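Local atomic coordinates of DUF3863 domain-containing protein (Parabacteroides distasonis, PDB entry 3LM3), a protein that is of unknown function but is probably a glycoside hydrolase or carbohydrate deacetylase. Residues N165-H170 with F209-N214; P191-T196 with L328-Y333; E121-E126 with A154-Y159; R143-M148 with F322-E327. One frame throughout, in Å; residues are numbered along the deposited sequence.

Contact 1 of 4, residues N165-H170 with F209-N214; sequences NIHVAH and FIDCVN
The imidazole of His-167 is held at its edge by two carbonyl oxygens, one on each ring nitrogen. Across the contact, ND1 of His-167 gives its hydrogen to the backbone O of Asp-211 at 2.7 Å; the oxygen lies in the ring plane and the nitrogen meets it nearly head-on to the carbonyl. On the other side of the ring NE2 donates to OD1 of Asn-165, also in the ring plane, at 2.8 Å. The two bonds fix the rotation of the ring. The carboxylate of Asp-211 lies near it, its plane turned 37° from the ring, and OD2 stays 3.6 Å from ND1 of His-167 without bonding to it; that oxygen goes to Arg-330 in a salt bridge. Asp-211 is the centre of an inverse gamma turn, a kink that leads into strand 213-216. Parallel strands 146-148, 168-172 and 213-216 lie side by side from here, consistent with part of the beta/alpha barrel expected of this glycoside hydrolase/deacetylase clan. N of Val-213 donates to O of His-167 at 2.8 Å, and N of Ala-169 to O of Val-213 at 2.9 Å. Val-168 and Val-213 pair on the face turned to helix 322-332, whereas Ala-169 and Asn-214 share the other. SG of Cys-212, anti to its own backbone N (chi1 -171°), lies against the backbone of His-167 and Val-168, 4.1 Å from CB of Ala-169, whose side chain also touches Leu-157 and Leu-160 of helix 154-163. The amide of Asn-214 bonds through ND2 to O of Ala-171.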
# COMPACT_ATOMS: atom_id res chain seq x y z
N ASN A 165 -16.19 1.95 -14.19
CA ASN A 165 -15.46 0.93 -14.90
C ASN A 165 -13.96 1.01 -14.62
O ASN A 165 -13.11 0.88 -15.53
CB ASN A 165 -15.77 1.03 -16.41
CG ASN A 165 -15.35 -0.20 -17.18
OD1 ASN A 165 -15.33 -1.32 -16.66
ND2 ASN A 165 -15.04 0.01 -18.46
N ILE A 166 -13.62 1.22 -13.34
CA ILE A 166 -12.23 1.23 -12.85
C ILE A 166 -12.15 0.11 -11.85
O ILE A 166 -12.96 0.03 -10.94
CB ILE A 166 -11.84 2.58 -12.25
CG1 ILE A 166 -11.67 3.60 -13.38
CG2 ILE A 166 -10.55 2.42 -11.39
CD1 ILE A 166 -11.52 5.04 -12.89
N HIS A 167 -11.19 -0.80 -12.05
CA HIS A 167 -11.19 -2.09 -11.38
C HIS A 167 -9.92 -2.32 -10.56
O HIS A 167 -9.63 -3.45 -10.18
CB HIS A 167 -11.40 -3.24 -12.38
CG HIS A 167 -12.70 -3.12 -13.11
ND1 HIS A 167 -13.90 -3.52 -12.55
CD2 HIS A 167 -12.99 -2.61 -14.33
CE1 HIS A 167 -14.88 -3.28 -13.42
NE2 HIS A 167 -14.36 -2.69 -14.48
N VAL A 168 -9.19 -1.23 -10.27
CA VAL A 168 -8.06 -1.29 -9.36
C VAL A 168 -8.13 -0.08 -8.44
O VAL A 168 -8.45 1.03 -8.89
CB VAL A 168 -6.73 -1.26 -10.13
CG1 VAL A 168 -5.50 -1.35 -9.15
CG2 VAL A 168 -6.71 -2.36 -11.17
N ALA A 169 -7.83 -0.25 -7.15
CA ALA A 169 -7.63 0.89 -6.30
C ALA A 169 -6.59 0.58 -5.23
O ALA A 169 -6.57 -0.53 -4.68
CB ALA A 169 -8.93 1.37 -5.61
N HIS A 170 -5.75 1.56 -4.91
CA HIS A 170 -5.00 1.51 -3.66
C HIS A 170 -5.99 1.88 -2.58
O HIS A 170 -6.39 3.04 -2.46
CB HIS A 170 -3.79 2.43 -3.68
CG HIS A 170 -3.30 2.82 -2.33
ND1 HIS A 170 -3.01 1.91 -1.33
CD2 HIS A 170 -3.11 4.05 -1.79
CE1 HIS A 170 -2.67 2.58 -0.24
NE2 HIS A 170 -2.72 3.88 -0.49
N PHE A 209 -19.24 -10.01 -3.79
CA PHE A 209 -18.07 -9.76 -4.63
C PHE A 209 -18.06 -8.32 -5.13
O PHE A 209 -19.10 -7.78 -5.57
CB PHE A 209 -18.08 -10.72 -5.83
CG PHE A 209 -16.77 -10.78 -6.59
CD1 PHE A 209 -15.68 -11.48 -6.08
CD2 PHE A 209 -16.65 -10.13 -7.80
CE1 PHE A 209 -14.48 -11.56 -6.80
CE2 PHE A 209 -15.45 -10.18 -8.52
CZ PHE A 209 -14.38 -10.90 -8.02
N ILE A 210 -16.89 -7.69 -5.09
CA ILE A 210 -16.66 -6.42 -5.78
C ILE A 210 -15.51 -6.63 -6.77
O ILE A 210 -14.42 -7.07 -6.37
CB ILE A 210 -16.25 -5.32 -4.78
CG1 ILE A 210 -17.35 -5.04 -3.77
CG2 ILE A 210 -15.85 -4.03 -5.52
CD1 ILE A 210 -16.89 -4.16 -2.60
N ASP A 211 -15.73 -6.31 -8.04
CA ASP A 211 -14.72 -6.49 -9.09
C ASP A 211 -13.76 -5.29 -9.11
O ASP A 211 -13.69 -4.54 -10.07
CB ASP A 211 -15.42 -6.71 -10.44
CG ASP A 211 -14.46 -7.10 -11.55
OD1 ASP A 211 -13.31 -7.47 -11.29
OD2 ASP A 211 -14.87 -7.02 -12.72
N CYS A 212 -13.01 -5.14 -8.02
CA CYS A 212 -12.00 -4.13 -7.92
C CYS A 212 -10.86 -4.75 -7.12
O CYS A 212 -11.08 -5.31 -6.05
CB CYS A 212 -12.54 -2.90 -7.19
SG CYS A 212 -11.39 -1.47 -7.26
N VAL A 213 -9.68 -4.67 -7.66
CA VAL A 213 -8.49 -5.21 -7.00
C VAL A 213 -8.03 -4.18 -5.98
O VAL A 213 -7.79 -3.01 -6.29
CB VAL A 213 -7.36 -5.44 -8.02
CG1 VAL A 213 -6.12 -6.05 -7.32
CG2 VAL A 213 -7.82 -6.33 -9.16
N ASN A 214 -7.88 -4.61 -4.74
CA ASN A 214 -7.47 -3.72 -3.65
C ASN A 214 -5.96 -3.89 -3.39
O ASN A 214 -5.51 -4.97 -3.03
CB ASN A 214 -8.28 -3.99 -2.37
CG ASN A 214 -8.16 -2.87 -1.39
OD1 ASN A 214 -7.41 -1.93 -1.62
ND2 ASN A 214 -8.91 -2.92 -0.26

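Contact 2 of 4, residues P191-T196 with L328-Y333; sequences PFYPST and LWRKQY
Pro-191 lies on the indole of Trp-329, its CB 3.5 Å from the centroid of the five-membered ring of Trp-329 and only 7° from the ring normal, a close CH-pi contact. Tyr-333 CB occupies the opposite face, so the indole is sandwiched between the proline and the residue just after its own helix. The far rim of Trp-329 then meets Tyr-193: CZ3 of Trp-329 sits over one face of the phenol, 3.4 Å from CE2 of Tyr-193. The two ring planes are inclined at 58°, an oblique meeting. Beyond the ring, OH of Tyr-193 donates to the backbone O of Tyr-333 at 2.6 Å, approaching in the carbonyl plane. This short bond ties the phenol to the chain just past the helix end, while CG of Arg-330 packs against the same hydroxyl at 3.5 Å.

Further out, the aromatic groups are set by their own partners. Trp-329 CG is anti to the backbone N (chi1 -173°), which carries the indole off the helix toward Pro-191, and its NE1 bonds to OH of Tyr-341. That hydroxyl also bonds to O of Pro-191, linking the proline and the indole. Within the probable barrel domain, the last turn of helix 322-332 is thus packed on the irregular loop that precedes strand 194-195, with Val-213 of strand 213-216 touching both Pro-191 and Trp-329.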
# COMPACT_ATOMS: atom_id res chain seq x y z
N PRO A 191 -2.75 -8.60 -3.35
CA PRO A 191 -4.01 -8.13 -3.93
C PRO A 191 -5.16 -9.08 -3.68
O PRO A 191 -4.99 -10.30 -3.60
CB PRO A 191 -3.70 -8.06 -5.42
CG PRO A 191 -2.21 -7.79 -5.44
CD PRO A 191 -1.67 -8.68 -4.36
N PHE A 192 -6.35 -8.51 -3.52
CA PHE A 192 -7.57 -9.29 -3.32
C PHE A 192 -8.78 -8.50 -3.80
O PHE A 192 -8.71 -7.28 -3.95
CB PHE A 192 -7.76 -9.67 -1.84
CG PHE A 192 -7.92 -8.48 -0.89
CD1 PHE A 192 -6.81 -7.77 -0.47
CD2 PHE A 192 -9.17 -8.08 -0.43
CE1 PHE A 192 -6.94 -6.70 0.38
CE2 PHE A 192 -9.30 -6.99 0.42
CZ PHE A 192 -8.19 -6.29 0.81
N TYR A 193 -9.88 -9.21 -4.03
CA TYR A 193 -11.19 -8.58 -4.30
C TYR A 193 -11.91 -8.38 -2.96
O TYR A 193 -12.12 -9.35 -2.22
CB TYR A 193 -12.01 -9.47 -5.21
CG TYR A 193 -11.48 -9.69 -6.60
CD1 TYR A 193 -11.59 -8.72 -7.57
CD2 TYR A 193 -10.94 -10.90 -6.97
CE1 TYR A 193 -11.18 -8.94 -8.86
CE2 TYR A 193 -10.48 -11.13 -8.27
CZ TYR A 193 -10.63 -10.17 -9.21
OH TYR A 193 -10.20 -10.34 -10.53
N PRO A 194 -12.26 -7.14 -2.62
CA PRO A 194 -12.89 -6.88 -1.33
C PRO A 194 -14.37 -7.30 -1.31
O PRO A 194 -15.03 -7.41 -2.35
CB PRO A 194 -12.74 -5.37 -1.19
CG PRO A 194 -12.83 -4.87 -2.64
CD PRO A 194 -12.11 -5.90 -3.42
N SER A 195 -14.84 -7.53 -0.10
CA SER A 195 -16.24 -7.81 0.19
C SER A 195 -17.07 -6.53 0.30
O SER A 195 -16.60 -5.50 0.80
CB SER A 195 -16.29 -8.50 1.55
OG SER A 195 -17.60 -8.84 1.95
N THR A 196 -18.34 -6.61 -0.11
CA THR A 196 -19.27 -5.52 0.15
C THR A 196 -19.40 -5.22 1.66
O THR A 196 -19.78 -4.11 2.05
CB THR A 196 -20.65 -5.83 -0.46
OG1 THR A 196 -21.10 -7.09 -0.02
CG2 THR A 196 -20.59 -5.82 -2.00
N LEU A 328 -2.99 -6.53 -14.43
CA LEU A 328 -2.29 -7.81 -14.64
C LEU A 328 -2.75 -8.87 -13.65
O LEU A 328 -2.97 -10.03 -14.01
CB LEU A 328 -0.76 -7.64 -14.53
CG LEU A 328 -0.07 -7.00 -15.71
CD1 LEU A 328 1.37 -6.63 -15.34
CD2 LEU A 328 -0.14 -7.92 -16.96
N TRP A 329 -2.94 -8.48 -12.39
CA TRP A 329 -3.41 -9.40 -11.37
C TRP A 329 -4.83 -9.89 -11.71
O TRP A 329 -5.11 -11.09 -11.69
CB TRP A 329 -3.32 -8.77 -9.98
CG TRP A 329 -3.63 -9.71 -8.88
CD1 TRP A 329 -2.74 -10.45 -8.16
CD2 TRP A 329 -4.91 -9.99 -8.31
NE1 TRP A 329 -3.39 -11.19 -7.21
CE2 TRP A 329 -4.73 -10.92 -7.28
CE3 TRP A 329 -6.21 -9.53 -8.59
CZ2 TRP A 329 -5.80 -11.41 -6.51
CZ3 TRP A 329 -7.26 -10.01 -7.83
CH2 TRP A 329 -7.05 -10.94 -6.80
N ARG A 330 -5.69 -8.96 -12.07
CA ARG A 330 -7.10 -9.25 -12.39
C ARG A 330 -7.23 -10.14 -13.63
O ARG A 330 -8.20 -10.89 -13.74
CB ARG A 330 -7.80 -7.90 -12.62
CG ARG A 330 -9.26 -7.97 -12.98
CD ARG A 330 -9.92 -6.58 -12.72
NE ARG A 330 -11.30 -6.56 -13.19
CZ ARG A 330 -11.71 -6.20 -14.40
NH1 ARG A 330 -10.89 -5.72 -15.33
NH2 ARG A 330 -13.01 -6.28 -14.69
N LYS A 331 -6.27 -10.06 -14.53
CA LYS A 331 -6.27 -10.93 -15.71
C LYS A 331 -6.08 -12.41 -15.32
O LYS A 331 -6.65 -13.30 -15.96
CB LYS A 331 -5.20 -10.47 -16.69
CG LYS A 331 -5.15 -11.23 -17.99
CD LYS A 331 -4.55 -10.39 -19.10
CE LYS A 331 -3.07 -10.11 -18.86
NZ LYS A 331 -2.37 -9.73 -20.13
N GLN A 332 -5.29 -12.64 -14.28
CA GLN A 332 -4.92 -13.99 -13.85
C GLN A 332 -5.85 -14.55 -12.76
O GLN A 332 -6.19 -15.73 -12.78
CB GLN A 332 -3.48 -13.98 -13.34
CG GLN A 332 -2.94 -15.33 -12.89
CD GLN A 332 -2.80 -16.31 -14.03
OE1 GLN A 332 -2.66 -15.93 -15.18
NE2 GLN A 332 -2.81 -17.60 -13.70
N TYR A 333 -6.26 -13.70 -11.82
CA TYR A 333 -7.00 -14.12 -10.64
C TYR A 333 -8.41 -13.58 -10.75
O TYR A 333 -8.59 -12.37 -10.82
CB TYR A 333 -6.32 -13.57 -9.36
CG TYR A 333 -4.90 -14.07 -9.15
CD1 TYR A 333 -4.68 -15.25 -8.44
CD2 TYR A 333 -3.80 -13.42 -9.67
CE1 TYR A 333 -3.38 -15.74 -8.27
CE2 TYR A 333 -2.50 -13.91 -9.50
CZ TYR A 333 -2.32 -15.08 -8.79
OH TYR A 333 -1.04 -15.57 -8.63

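Contact 3 of 4, residues E121-E126 with A154-Y159; sequences ERVNRE and ADNLRY
Val-123 opens the contact by laying CB and CG1 against the amide of Asn-156, with CG1 3.5 Å from OD1 of Asn-156. One residue on, Asn-124 carries most of the contact, as a knob in a hole formed by Asp-155, Asn-156, Arg-158 and Tyr-159. Its CG stands anti to the carbonyl carbon (chi1 -66°), which lays the amide flat on the Tyr-159 ring, the planes only 5° apart; CB of Asn-124 is centred over that face, 3.4 Å from the ring centroid. Both ends of the amide are used. OD1 of Asn-124 takes a bond from ND2 of Asn-156 at 2.8 Å, the donor standing above the carbonyl plane and the two amides nearly perpendicular. In one of two modelled conformers of Asp-155 and Arg-158, ND2 of Asn-124 gives to OD2 of Asp-155 at 3.0 Å, on the syn side but tilted from the carboxylate plane, and Arg-158 sets NE and NH2 on OD1. OH of Tyr-159 bonds to Ser-128. The helical axes come within 9.4 Å and cross at -33°: a single polar knob in a hole between two roughly parallel helices, consistent with the outer helical layer of a beta/alpha fold.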
# COMPACT_ATOMS: atom_id res chain seq x y z
N GLU A 121 -21.20 8.62 -0.18
CA GLU A 121 -21.72 9.25 -1.39
C GLU A 121 -20.87 10.43 -1.83
O GLU A 121 -20.74 10.67 -3.03
CB GLU A 121 -23.18 9.70 -1.21
CG GLU A 121 -24.19 8.57 -1.10
N ARG A 122 -20.31 11.17 -0.88
CA ARG A 122 -19.44 12.28 -1.20
C ARG A 122 -18.11 11.82 -1.80
O ARG A 122 -17.63 12.41 -2.77
CB ARG A 122 -19.19 13.15 0.04
CG ARG A 122 -18.21 14.30 -0.24
CD ARG A 122 -18.25 15.31 0.87
NE ARG A 122 -17.28 16.35 0.64
CZ ARG A 122 -17.08 17.38 1.46
NH1 ARG A 122 -17.78 17.48 2.59
NH2 ARG A 122 -16.19 18.31 1.15
N VAL A 123 -17.49 10.79 -1.21
CA VAL A 123 -16.30 10.22 -1.79
C VAL A 123 -16.59 9.80 -3.22
O VAL A 123 -15.80 10.11 -4.12
CB VAL A 123 -15.73 9.06 -0.96
CG1 VAL A 123 -14.50 8.44 -1.63
CG2 VAL A 123 -15.39 9.51 0.49
N ASN A 124 -17.70 9.09 -3.44
CA ASN A 124 -17.99 8.62 -4.79
C ASN A 124 -18.14 9.79 -5.78
O ASN A 124 -17.57 9.78 -6.88
CB ASN A 124 -19.27 7.76 -4.81
CG ASN A 124 -19.12 6.48 -4.04
OD1 ASN A 124 -18.00 6.07 -3.72
ND2 ASN A 124 -20.24 5.84 -3.69
N ARG A 125 -18.89 10.80 -5.37
CA ARG A 125 -19.15 11.96 -6.21
C ARG A 125 -17.84 12.66 -6.56
O ARG A 125 -17.63 13.05 -7.71
CB ARG A 125 -20.11 12.92 -5.52
CG ARG A 125 -20.33 14.20 -6.27
CD ARG A 125 -21.41 15.06 -5.61
NE ARG A 125 -21.03 15.46 -4.25
CZ ARG A 125 -21.57 15.03 -3.11
NH1 ARG A 125 -22.54 14.13 -3.08
NH2 ARG A 125 -21.11 15.49 -1.96
N GLU A 126 -16.96 12.85 -5.57
CA GLU A 126 -15.72 13.58 -5.80
C GLU A 126 -14.72 12.75 -6.60
O GLU A 126 -14.01 13.31 -7.44
CB GLU A 126 -15.16 14.09 -4.47
CG GLU A 126 -16.11 15.15 -3.88
CD GLU A 126 -15.62 15.83 -2.62
OE1 GLU A 126 -14.49 15.53 -2.17
OE2 GLU A 126 -16.38 16.68 -2.09
N ALA A 154 -15.75 -0.11 1.19
CA ALA A 154 -16.22 -1.10 0.23
C ALA A 154 -17.15 -0.45 -0.79
O ALA A 154 -17.10 -0.76 -2.00
CB ALA A 154 -16.91 -2.26 0.95
N ASP A 155 -18.02 0.44 -0.33
CA ASP A 155 -18.94 1.07 -1.25
C ASP A 155 -18.23 1.92 -2.30
O ASP A 155 -18.66 2.02 -3.47
CB ASP A 155 -19.96 1.93 -0.51
CG ASP A 155 -20.97 2.52 -1.43
OD1 ASP A 155 -21.82 1.75 -1.90
OD2 ASP A 155 -20.90 3.73 -1.70
N ASN A 156 -17.13 2.55 -1.92
CA ASN A 156 -16.35 3.35 -2.86
C ASN A 156 -15.76 2.44 -3.96
O ASN A 156 -15.65 2.82 -5.13
CB ASN A 156 -15.21 4.09 -2.18
CG ASN A 156 -15.62 5.06 -1.09
OD1 ASN A 156 -14.83 5.28 -0.16
ND2 ASN A 156 -16.78 5.69 -1.20
N LEU A 157 -15.31 1.26 -3.56
CA LEU A 157 -14.73 0.31 -4.52
C LEU A 157 -15.77 -0.27 -5.46
O LEU A 157 -15.54 -0.40 -6.67
CB LEU A 157 -13.97 -0.76 -3.74
CG LEU A 157 -12.91 -0.21 -2.78
CD1 LEU A 157 -12.25 -1.32 -1.98
CD2 LEU A 157 -11.88 0.58 -3.56
N ARG A 158 -16.93 -0.62 -4.92
CA ARG A 158 -18.12 -1.01 -5.69
C ARG A 158 -18.45 0.05 -6.74
O ARG A 158 -18.69 -0.23 -7.91
CB ARG A 158 -19.28 -1.12 -4.69
CG ARG A 158 -20.64 -1.44 -5.24
CD ARG A 158 -21.38 -0.22 -5.78
NE ARG A 158 -21.59 0.96 -4.89
CZ ARG A 158 -22.19 2.06 -5.34
NH1 ARG A 158 -22.54 2.11 -6.63
NH2 ARG A 158 -22.43 3.11 -4.55
N TYR A 159 -18.50 1.29 -6.27
CA TYR A 159 -18.82 2.40 -7.15
C TYR A 159 -17.81 2.55 -8.30
O TYR A 159 -18.17 2.75 -9.46
CB TYR A 159 -18.90 3.69 -6.32
CG TYR A 159 -19.19 4.95 -7.09
CD1 TYR A 159 -18.16 5.72 -7.62
CD2 TYR A 159 -20.50 5.36 -7.28
CE1 TYR A 159 -18.43 6.89 -8.33
CE2 TYR A 159 -20.79 6.52 -7.96
CZ TYR A 159 -19.76 7.28 -8.49
OH TYR A 159 -20.08 8.46 -9.16

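Contact 4 of 4, residues R143-M148 with F322-E327; sequences RPQSIM and FGEFGE
The short, weakly bonded strand 146-148 and the first turns of helix 322-332 cross with their directions 127° apart and their axes 8.3 Å from each other, and the backbones come nearest at Gln-145 and Gly-323, whose CA atoms are 4.3 Å apart. The glycine makes that approach possible: the absence of a side chain lets CB of Gln-145 rest 3.6 Å from CA of Gly-323. From there the extended Gln-145 chain runs along the helix surface, OE1 coming beside Glu-324 and NE2 beside CG of Glu-327. No direct hydrogen bond joins the segments; a water does so instead, giving one proton to O of Gln-145 at 2.7 Å and the other to OE2 of Glu-327 at 2.6 Å. OE1 of Glu-327 meanwhile forms a salt bridge with Arg-330.

At the other end Met-148, present as selenomethionine, lies over one face of the Phe-322 ring. Bends at chi2 and chi3 (-58° and -63°) fold the chain back so that CE stands over the ring centre, 3.6 Å from the centroid of Phe-322, with SE over the same face toward CG. This is a Met-aromatic contact joined to a CH-pi one. Ser-146 lies between the two ends, against Gly-323. Glu-105 of strand 105-108 bonds to N of both Gln-145 and Gly-323, and Cys-26 of strand 21-29 touches Met-148 and Phe-322, so the helix start packs against both strand 146-148 and strand 21-29.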
# COMPACT_ATOMS: atom_id res chain seq x y z
N ARG A 143 -8.59 7.49 -19.34
CA ARG A 143 -9.11 7.21 -18.02
C ARG A 143 -8.05 6.43 -17.25
O ARG A 143 -7.42 5.53 -17.80
CB ARG A 143 -10.39 6.41 -18.10
CG ARG A 143 -11.52 7.16 -18.79
CD ARG A 143 -12.74 6.32 -18.94
NE ARG A 143 -13.30 5.98 -17.65
CZ ARG A 143 -14.06 6.77 -16.92
NH1 ARG A 143 -14.34 8.01 -17.32
NH2 ARG A 143 -14.51 6.33 -15.76
N PRO A 144 -7.84 6.77 -15.97
CA PRO A 144 -6.87 6.00 -15.20
C PRO A 144 -7.35 4.56 -14.97
O PRO A 144 -8.55 4.29 -15.06
CB PRO A 144 -6.78 6.80 -13.90
CG PRO A 144 -8.11 7.35 -13.72
CD PRO A 144 -8.54 7.76 -15.14
N GLN A 145 -6.43 3.65 -14.69
CA GLN A 145 -6.79 2.27 -14.38
C GLN A 145 -6.92 2.05 -12.87
O GLN A 145 -7.43 1.01 -12.47
CB GLN A 145 -5.75 1.31 -14.95
CG GLN A 145 -5.77 1.25 -16.46
CD GLN A 145 -4.70 0.33 -17.00
OE1 GLN A 145 -3.52 0.60 -16.81
NE2 GLN A 145 -5.10 -0.75 -17.68
N SER A 146 -6.52 3.02 -12.04
CA SER A 146 -6.63 2.91 -10.57
C SER A 146 -6.99 4.26 -10.00
O SER A 146 -6.90 5.29 -10.72
CB SER A 146 -5.30 2.45 -9.96
OG SER A 146 -4.31 3.45 -10.06
N ILE A 147 -7.40 4.25 -8.73
CA ILE A 147 -7.50 5.42 -7.87
C ILE A 147 -6.59 5.18 -6.67
O ILE A 147 -6.56 4.07 -6.12
CB ILE A 147 -8.95 5.62 -7.36
CG1 ILE A 147 -9.86 5.93 -8.54
CG2 ILE A 147 -9.06 6.73 -6.28
CD1 ILE A 147 -9.76 7.36 -9.14
N MSE A 148 -5.87 6.21 -6.23
CA MSE A 148 -4.96 6.13 -5.08
C MSE A 148 -5.70 6.59 -3.84
O MSE A 148 -5.55 7.72 -3.38
CB MSE A 148 -3.70 6.99 -5.30
CG MSE A 148 -2.88 6.58 -6.52
SE MSE A 148 -2.24 4.71 -6.54
CE MSE A 148 -1.12 4.76 -4.97
N PHE A 322 0.41 1.57 -10.82
CA PHE A 322 -0.52 0.84 -9.94
C PHE A 322 -1.63 0.20 -10.74
O PHE A 322 -1.96 -0.96 -10.54
CB PHE A 322 -1.08 1.77 -8.84
CG PHE A 322 -0.24 1.82 -7.58
CD1 PHE A 322 0.87 2.63 -7.50
CD2 PHE A 322 -0.58 1.05 -6.47
CE1 PHE A 322 1.64 2.69 -6.34
CE2 PHE A 322 0.18 1.11 -5.30
CZ PHE A 322 1.30 1.92 -5.24
N GLY A 323 -2.25 0.98 -11.64
CA GLY A 323 -3.35 0.47 -12.43
C GLY A 323 -2.95 -0.69 -13.32
O GLY A 323 -3.70 -1.67 -13.47
N GLU A 324 -1.79 -0.61 -13.97
CA GLU A 324 -1.33 -1.69 -14.87
C GLU A 324 -1.13 -2.97 -14.08
O GLU A 324 -1.51 -4.06 -14.50
CB GLU A 324 0.02 -1.36 -15.51
CG GLU A 324 0.05 -0.53 -16.68
CD GLU A 324 1.51 -0.52 -17.13
OE1 GLU A 324 2.27 0.27 -16.58
OE2 GLU A 324 1.91 -1.41 -17.91
N PHE A 325 -0.49 -2.86 -12.92
CA PHE A 325 -0.23 -4.03 -12.10
C PHE A 325 -1.55 -4.65 -11.64
O PHE A 325 -1.72 -5.86 -11.71
CB PHE A 325 0.65 -3.70 -10.90
CG PHE A 325 0.79 -4.87 -9.96
CD1 PHE A 325 1.53 -5.99 -10.32
CD2 PHE A 325 0.09 -4.89 -8.75
CE1 PHE A 325 1.56 -7.12 -9.50
CE2 PHE A 325 0.10 -5.98 -7.95
CZ PHE A 325 0.86 -7.11 -8.28
N GLY A 326 -2.47 -3.84 -11.14
CA GLY A 326 -3.76 -4.37 -10.70
C GLY A 326 -4.48 -5.10 -11.81
O GLY A 326 -5.09 -6.13 -11.58
N GLU A 327 -4.42 -4.56 -13.03
CA GLU A 327 -5.08 -5.24 -14.15
C GLU A 327 -4.33 -6.49 -14.56
O GLU A 327 -4.98 -7.45 -14.96
CB GLU A 327 -5.31 -4.32 -15.33
CG GLU A 327 -6.38 -3.26 -15.07
CD GLU A 327 -7.78 -3.82 -14.92
OE1 GLU A 327 -8.06 -4.99 -15.27
OE2 GLU A 327 -8.63 -3.06 -14.43
O HOH W 1 -9.05 -0.52 -13.99

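How the contacts relate
Contacts 1 and 2 are the more thoroughly buried, and contacts 3 and 4 only partly so, with contact 3 lying farthest from the centre of the chain. Helix 322-332 serves both contact 4, through its first turns, and contact 2, through its last. Neighbouring parallel strands connect contacts 1 and 4, N of His-170 bonding to O of Ile-147; the face bearing Ala-169 receives helix 154-163 of contact 3, where Leu-157 meets Ala-169. Between contacts 1 and 2 runs the Asp-211 to Arg-330 salt bridge. Chemistry varies accordingly: backbone pairing in contact 1, aromatic packing in contact 2, side-chain amides in contact 3, and a glycine approach with a bridging water in contact 4.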